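Local coordinates for C-1-tetrahydrofolate synthase, cytoplasmic, putative (Trypanosoma brucei, PDB 4CJX), which probably interconverts folate-bound one-carbon units as an NADP-dependent methylenetetrahydrofolate dehydrogenase and methenyltetrahydrofolate cyclohydrolase, acting as a homodimer, at residues D225-S230 against E246-G251; V188-G193 against V233-G238. All blocks are in the same frame, centred on the assembly; numbering follows the deposited sequence. Where two conformers were deposited one is given.

Contact 1: residues D225-S230 against E246-G251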
loop_
_atom_site.group_PDB
_atom_site.type_symbol
_atom_site.label_atom_id
_atom_site.label_comp_id
_atom_site.label_asym_id
_atom_site.label_seq_id
_atom_site.Cartn_x
_atom_site.Cartn_y
_atom_site.Cartn_z
ATOM N N ASP B 225 -14.616 -15.623 11.952
ATOM C CA ASP B 225 -13.681 -15.546 13.045
ATOM C C ASP B 225 -13.030 -14.149 13.155
ATOM O O ASP B 225 -12.880 -13.611 14.235
ATOM C CB ASP B 225 -12.584 -16.554 12.792
ATOM C CG ASP B 225 -11.669 -16.718 13.964
ATOM O OD1 ASP B 225 -12.163 -17.128 15.058
ATOM O OD2 ASP B 225 -10.444 -16.485 13.794
ATOM N N ILE B 226 -12.659 -13.580 12.013
ATOM C CA ILE B 226 -11.992 -12.304 11.982
ATOM C C ILE B 226 -12.969 -11.189 12.374
ATOM O O ILE B 226 -12.656 -10.356 13.226
ATOM C CB ILE B 226 -11.296 -12.100 10.612
ATOM C CG1 ILE B 226 -10.049 -13.014 10.565
ATOM C CG2 ILE B 226 -10.891 -10.626 10.413
ATOM C CD1 ILE B 226 -9.514 -13.294 9.169
ATOM N N VAL B 227 -14.166 -11.197 11.778
ATOM C CA VAL B 227 -15.184 -10.174 12.074
ATOM C C VAL B 227 -15.551 -10.230 13.573
ATOM O O VAL B 227 -15.738 -9.190 14.205
ATOM C CB VAL B 227 -16.476 -10.365 11.208
ATOM C CG1 VAL B 227 -17.631 -9.534 11.731
ATOM C CG2 VAL B 227 -16.212 -10.043 9.745
ATOM N N ARG B 228 -15.658 -11.437 14.125
ATOM C CA ARG B 228 -16.029 -11.624 15.539
ATOM C C ARG B 228 -15.041 -10.951 16.478
ATOM O O ARG B 228 -15.382 -10.532 17.596
ATOM C CB ARG B 228 -16.093 -13.110 15.897
ATOM C CG ARG B 228 -17.366 -13.809 15.465
ATOM C CD ARG B 228 -17.378 -15.270 15.904
ATOM N NE ARG B 228 -18.469 -15.984 15.243
ATOM C CZ ARG B 228 -18.346 -17.071 14.482
ATOM N NH1 ARG B 228 -17.163 -17.652 14.287
ATOM N NH2 ARG B 228 -19.439 -17.587 13.921
ATOM N N ALA B 229 -13.799 -10.855 16.036
ATOM C CA ALA B 229 -12.778 -10.283 16.877
ATOM C C ALA B 229 -12.561 -8.786 16.597
ATOM O O ALA B 229 -11.709 -8.160 17.228
ATOM C CB ALA B 229 -11.486 -11.075 16.682
ATOM N N SER B 230 -13.288 -8.202 15.651
ATOM C CA SER B 230 -12.963 -6.869 15.217
ATOM C C SER B 230 -13.798 -5.782 15.911
ATOM O O SER B 230 -15.016 -5.851 15.942
ATOM C CB SER B 230 -13.124 -6.748 13.698
ATOM O OG SER B 230 -12.471 -7.803 13.016
ATOM N N GLU B 246 -24.685 -11.594 13.004
ATOM C CA GLU B 246 -24.379 -12.322 14.230
ATOM C C GLU B 246 -22.873 -12.446 14.419
ATOM O O GLU B 246 -22.428 -12.809 15.474
ATOM C CB GLU B 246 -25.030 -13.717 14.243
ATOM C CG GLU B 246 -24.764 -14.564 12.997
ATOM C CD GLU B 246 -25.803 -14.394 11.858
ATOM O OE1 GLU B 246 -26.475 -13.310 11.722
ATOM O OE2 GLU B 246 -25.924 -15.374 11.062
ATOM N N TRP B 247 -22.086 -12.171 13.388
ATOM C CA TRP B 247 -20.630 -12.126 13.575
ATOM C C TRP B 247 -20.176 -10.838 14.244
ATOM O O TRP B 247 -19.070 -10.754 14.762
ATOM C CB TRP B 247 -19.922 -12.225 12.234
ATOM C CG TRP B 247 -20.243 -13.417 11.430
ATOM C CD1 TRP B 247 -20.809 -14.607 11.860
ATOM C CD2 TRP B 247 -19.953 -13.584 10.060
ATOM N NE1 TRP B 247 -20.916 -15.471 10.806
ATOM C CE2 TRP B 247 -20.403 -14.862 9.688
ATOM C CE3 TRP B 247 -19.359 -12.761 9.090
ATOM C CZ2 TRP B 247 -20.273 -15.338 8.398
ATOM C CZ3 TRP B 247 -19.233 -13.235 7.820
ATOM C CH2 TRP B 247 -19.677 -14.513 7.482
ATOM N N ILE B 248 -21.001 -9.809 14.224
ATOM C CA ILE B 248 -20.533 -8.489 14.651
ATOM C C ILE B 248 -20.277 -8.515 16.140
ATOM O O ILE B 248 -21.140 -8.946 16.883
ATOM C CB ILE B 248 -21.583 -7.398 14.343
ATOM C CG1 ILE B 248 -21.852 -7.316 12.833
ATOM C CG2 ILE B 248 -21.136 -6.040 14.900
ATOM C CD1 ILE B 248 -20.671 -6.928 11.978
ATOM N N LYS B 249 -19.103 -8.029 16.552
ATOM C CA LYS B 249 -18.734 -7.938 17.955
ATOM C C LYS B 249 -19.565 -6.854 18.627
ATOM O O LYS B 249 -19.747 -5.745 18.079
ATOM C CB LYS B 249 -17.237 -7.596 18.095
ATOM C CG LYS B 249 -16.747 -7.448 19.535
ATOM C CD LYS B 249 -15.298 -7.010 19.567
ATOM C CE LYS B 249 -14.856 -6.689 20.969
ATOM N NZ LYS B 249 -13.370 -6.640 21.006
ATOM N N LEU B 250 -20.057 -7.169 19.823
ATOM C CA LEU B 250 -20.944 -6.268 20.532
ATOM C C LEU B 250 -20.221 -4.944 20.756
ATOM O O LEU B 250 -19.123 -4.915 21.284
ATOM C CB LEU B 250 -21.417 -6.885 21.871
ATOM C CG LEU B 250 -22.171 -8.220 21.749
ATOM C CD1 LEU B 250 -22.398 -8.916 23.080
ATOM C CD2 LEU B 250 -23.498 -7.965 21.084
ATOM N N GLY B 251 -20.831 -3.848 20.322
ATOM C CA GLY B 251 -20.224 -2.519 20.463
ATOM C C GLY B 251 -19.275 -2.133 19.330
ATOM O O GLY B 251 -18.642 -1.077 19.382
HETATM O O HOH W 1 -17.190 -7.070 14.627
#
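Lys249 lies along the C-terminal part of helix 220-228 and the residues after it, its aliphatic chain passing the carbonyl oxygens of Arg228 and Ser230. CB starts the contact, 3.5 Å from Arg228 O and nearly as close to Ser230 O. CG continues past Arg228 O. CD remains near both oxygens, at 3.8 Å from Ser230 O. With CG anti to the backbone N (chi1 179°) and the chain extended beyond it, the ammonium group is carried onward to a salt bridge from NZ to Asp231. The backbone of Lys249 is tied to the same region through a water: Lys249 N donates to it, and it donates to Val227 O at 2.6 Å and to Ser230 O. One molecule thus joins Val227 and Ser230 to the loop, where no direct hydrogen bond crosses.

Trp247 meets Val227 and Arg228. Its CB packs on Val227 CG1 at 3.6 Å, while Ile248 CD1 reaches the same methyl at 4.0 Å. Trp247 O faces the backbone of Arg228 in a CA-H...O contact of 3.3 Å from Arg228 CA. In one of its two conformers the Arg228 guanidinium comes obliquely to the indole, NH2 3.9 Å from Trp247 CD1, the planes 75° apart; this contact is less certain. Within 225-230, Ile226 O takes Ala229 N and Ser230 OG from opposite faces of its plane, the hydroxyl at 2.6 Å from Ile226 O.

The arrangement packs the C-terminal part of a helix against the connection from strand 232-235 to strand 253-256 in the NAD(P)-binding domain. Trp247 also rests on Leu220, Ile223 and Ala224 of helix 220-228, while Ile226 faces strands 186-190 and 210-214 and touches Thr210 of the second subunit.

Contact 2: residues V188-G193 against V233-G238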
loop_
_atom_site.group_PDB
_atom_site.type_symbol
_atom_site.label_atom_id
_atom_site.label_comp_id
_atom_site.label_asym_id
_atom_site.label_seq_id
_atom_site.Cartn_x
_atom_site.Cartn_y
_atom_site.Cartn_z
ATOM N N VAL B 188 -11.047 -4.962 10.724
ATOM C CA VAL B 188 -11.098 -5.766 9.505
ATOM C C VAL B 188 -11.623 -4.934 8.347
ATOM O O VAL B 188 -12.638 -4.232 8.466
ATOM C CB VAL B 188 -11.924 -7.075 9.597
ATOM C CG1 VAL B 188 -13.363 -6.827 9.972
ATOM C CG2 VAL B 188 -11.909 -7.805 8.264
ATOM N N VAL B 189 -10.897 -5.014 7.243
ATOM C CA VAL B 189 -11.282 -4.418 5.990
ATOM C C VAL B 189 -11.565 -5.607 5.065
ATOM O O VAL B 189 -10.693 -6.453 4.870
ATOM C CB VAL B 189 -10.131 -3.575 5.397
ATOM C CG1 VAL B 189 -10.532 -2.968 4.070
ATOM C CG2 VAL B 189 -9.766 -2.452 6.338
ATOM N N LEU B 190 -12.780 -5.677 4.524
ATOM C CA LEU B 190 -13.133 -6.675 3.526
ATOM C C LEU B 190 -13.060 -6.010 2.136
ATOM O O LEU B 190 -13.728 -4.974 1.877
ATOM C CB LEU B 190 -14.530 -7.228 3.786
ATOM C CG LEU B 190 -14.762 -7.867 5.175
ATOM C CD1 LEU B 190 -15.262 -6.829 6.167
ATOM C CD2 LEU B 190 -15.700 -9.089 5.134
ATOM N N GLY B 191 -12.256 -6.593 1.257
ATOM C CA GLY B 191 -12.043 -6.050 -0.085
ATOM C C GLY B 191 -10.790 -5.207 -0.156
ATOM O O GLY B 191 -10.330 -4.667 0.842
ATOM N N ARG B 192 -10.216 -5.113 -1.344
ATOM C CA ARG B 192 -8.950 -4.428 -1.523
ATOM C C ARG B 192 -8.968 -3.604 -2.815
ATOM O O ARG B 192 -7.977 -3.555 -3.531
ATOM C CB ARG B 192 -7.820 -5.463 -1.527
ATOM C CG ARG B 192 -6.440 -4.901 -1.282
ATOM C CD ARG B 192 -5.518 -5.971 -0.736
ATOM N NE ARG B 192 -4.146 -5.525 -0.722
ATOM C CZ ARG B 192 -3.260 -5.686 -1.706
ATOM N NH1 ARG B 192 -3.575 -6.290 -2.837
ATOM N NH2 ARG B 192 -2.020 -5.223 -1.540
ATOM N N GLY B 193 -10.072 -2.902 -3.058
ATOM C CA GLY B 193 -10.203 -2.043 -4.233
ATOM C C GLY B 193 -9.316 -0.794 -4.196
ATOM O O GLY B 193 -9.143 -0.172 -3.144
ATOM N N VAL B 233 -15.374 -2.622 11.630
ATOM C CA VAL B 233 -15.575 -3.351 10.392
ATOM C C VAL B 233 -15.782 -2.359 9.231
ATOM O O VAL B 233 -16.709 -1.539 9.266
ATOM C CB VAL B 233 -16.809 -4.278 10.448
ATOM C CG1 VAL B 233 -17.039 -4.914 9.072
ATOM C CG2 VAL B 233 -16.695 -5.343 11.556
ATOM N N VAL B 234 -14.910 -2.444 8.232
ATOM C CA VAL B 234 -15.058 -1.717 7.004
ATOM C C VAL B 234 -15.201 -2.696 5.872
ATOM O O VAL B 234 -14.225 -3.292 5.419
ATOM C CB VAL B 234 -13.859 -0.812 6.693
ATOM C CG1 VAL B 234 -14.136 -0.059 5.411
ATOM C CG2 VAL B 234 -13.599 0.145 7.859
ATOM N N SER B 235 -16.439 -2.823 5.386
ATOM C CA SER B 235 -16.751 -3.756 4.329
ATOM C C SER B 235 -16.861 -3.062 2.970
ATOM O O SER B 235 -17.770 -2.281 2.748
ATOM C CB SER B 235 -18.060 -4.498 4.621
ATOM O OG SER B 235 -18.026 -5.716 3.908
ATOM N N ALA B 236 -15.971 -3.423 2.061
ATOM C CA ALA B 236 -15.907 -2.815 0.727
ATOM C C ALA B 236 -15.642 -3.895 -0.312
ATOM O O ALA B 236 -14.786 -3.757 -1.198
ATOM C CB ALA B 236 -14.813 -1.762 0.708
ATOM N N ALA B 237 -16.377 -4.984 -0.201
ATOM C CA ALA B 237 -16.173 -6.146 -1.057
ATOM C C ALA B 237 -17.186 -6.232 -2.184
ATOM O O ALA B 237 -16.952 -6.947 -3.127
ATOM C CB ALA B 237 -16.221 -7.418 -0.216
ATOM N N GLY B 238 -18.324 -5.541 -2.072
ATOM C CA GLY B 238 -19.332 -5.534 -3.148
ATOM C C GLY B 238 -20.005 -6.883 -3.266
ATOM O O GLY B 238 -20.061 -7.482 -4.338
HETATM O O HOH W 2 -12.562 -2.209 -2.068
#
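The flat groups joining Val188-Leu190 to Val233-Ala236 are peptides, meeting edge to edge as neighbouring parallel strands of the Rossmann-type NAD(P)-binding domain. One face of this pair bears Val188, Leu190, Val233 and Ser235, and Ile223 and Ile226 of helix 220-228 pack against its Leu190 and Val188. The other bears Val189 and Val234, both touching Leu204 of helix 197-206. Helices therefore lie on both sides of the strands, which run only 9° from parallel.

Three hydrogen bonds cross the peptide edges. Val234 N donates to Val188 O at 2.9 Å, almost straight (177° at the hydrogen). Leu190 N returns a bond to Val234 O, also 2.9 Å long. Past the strand ends Ala236 N donates to Leu190 O at 2.7 Å, more bent at 147°. Val234 O also receives the CA-H of Val189.

On the Leu190 face, Val188 and Val233 lie side by side, CG1 of the former 4.0 Å from CG2 of the latter. Leu190 CD1 touches two residues of the next strand, 3.9 Å from Val233 CG1 and 3.7 Å from Ser235 OG. Ser235 OG is hydrogen-bonded to Asp276 OD2, which also takes Ala237 N and Gly238 N.

Beyond the strands the contact continues through small residues, with Gly191 CA 4.2 Å from Ala237 CA. These loops adjoin the cofactor site: Arg192, Ala196 and Ser216 bind NADP(+) in this protein, Ala236 lying about 4 Å from Ala196 between side chains. One water bridges the two loops, accepting from Gly193 N and donating to Ala236 O at 2.8 Å.

Contact 2 is buried sheet core, whereas contact 1 is only partly buried and lies at the C-terminal part of helix 220-228, with the exposed Arg228 among its touching residues. The two meet directly: Ile226 CG2 packs on Val188 CG2 at 3.7 Å, and Val227 CG1 approaches Val233 CG2. The helix of contact 1 leads through Ser230 into strand 232-235 of contact 2, and the loop of contact 1 follows that strand. Chemistry changes with place. Direct backbone hydrogen bonds join 188-190 to 234-236, while 225-230 and 246-251 rely on apolar packing and a bridging water. Contact 2 ends beside the NADP(+) site; contact 1 lies farther off.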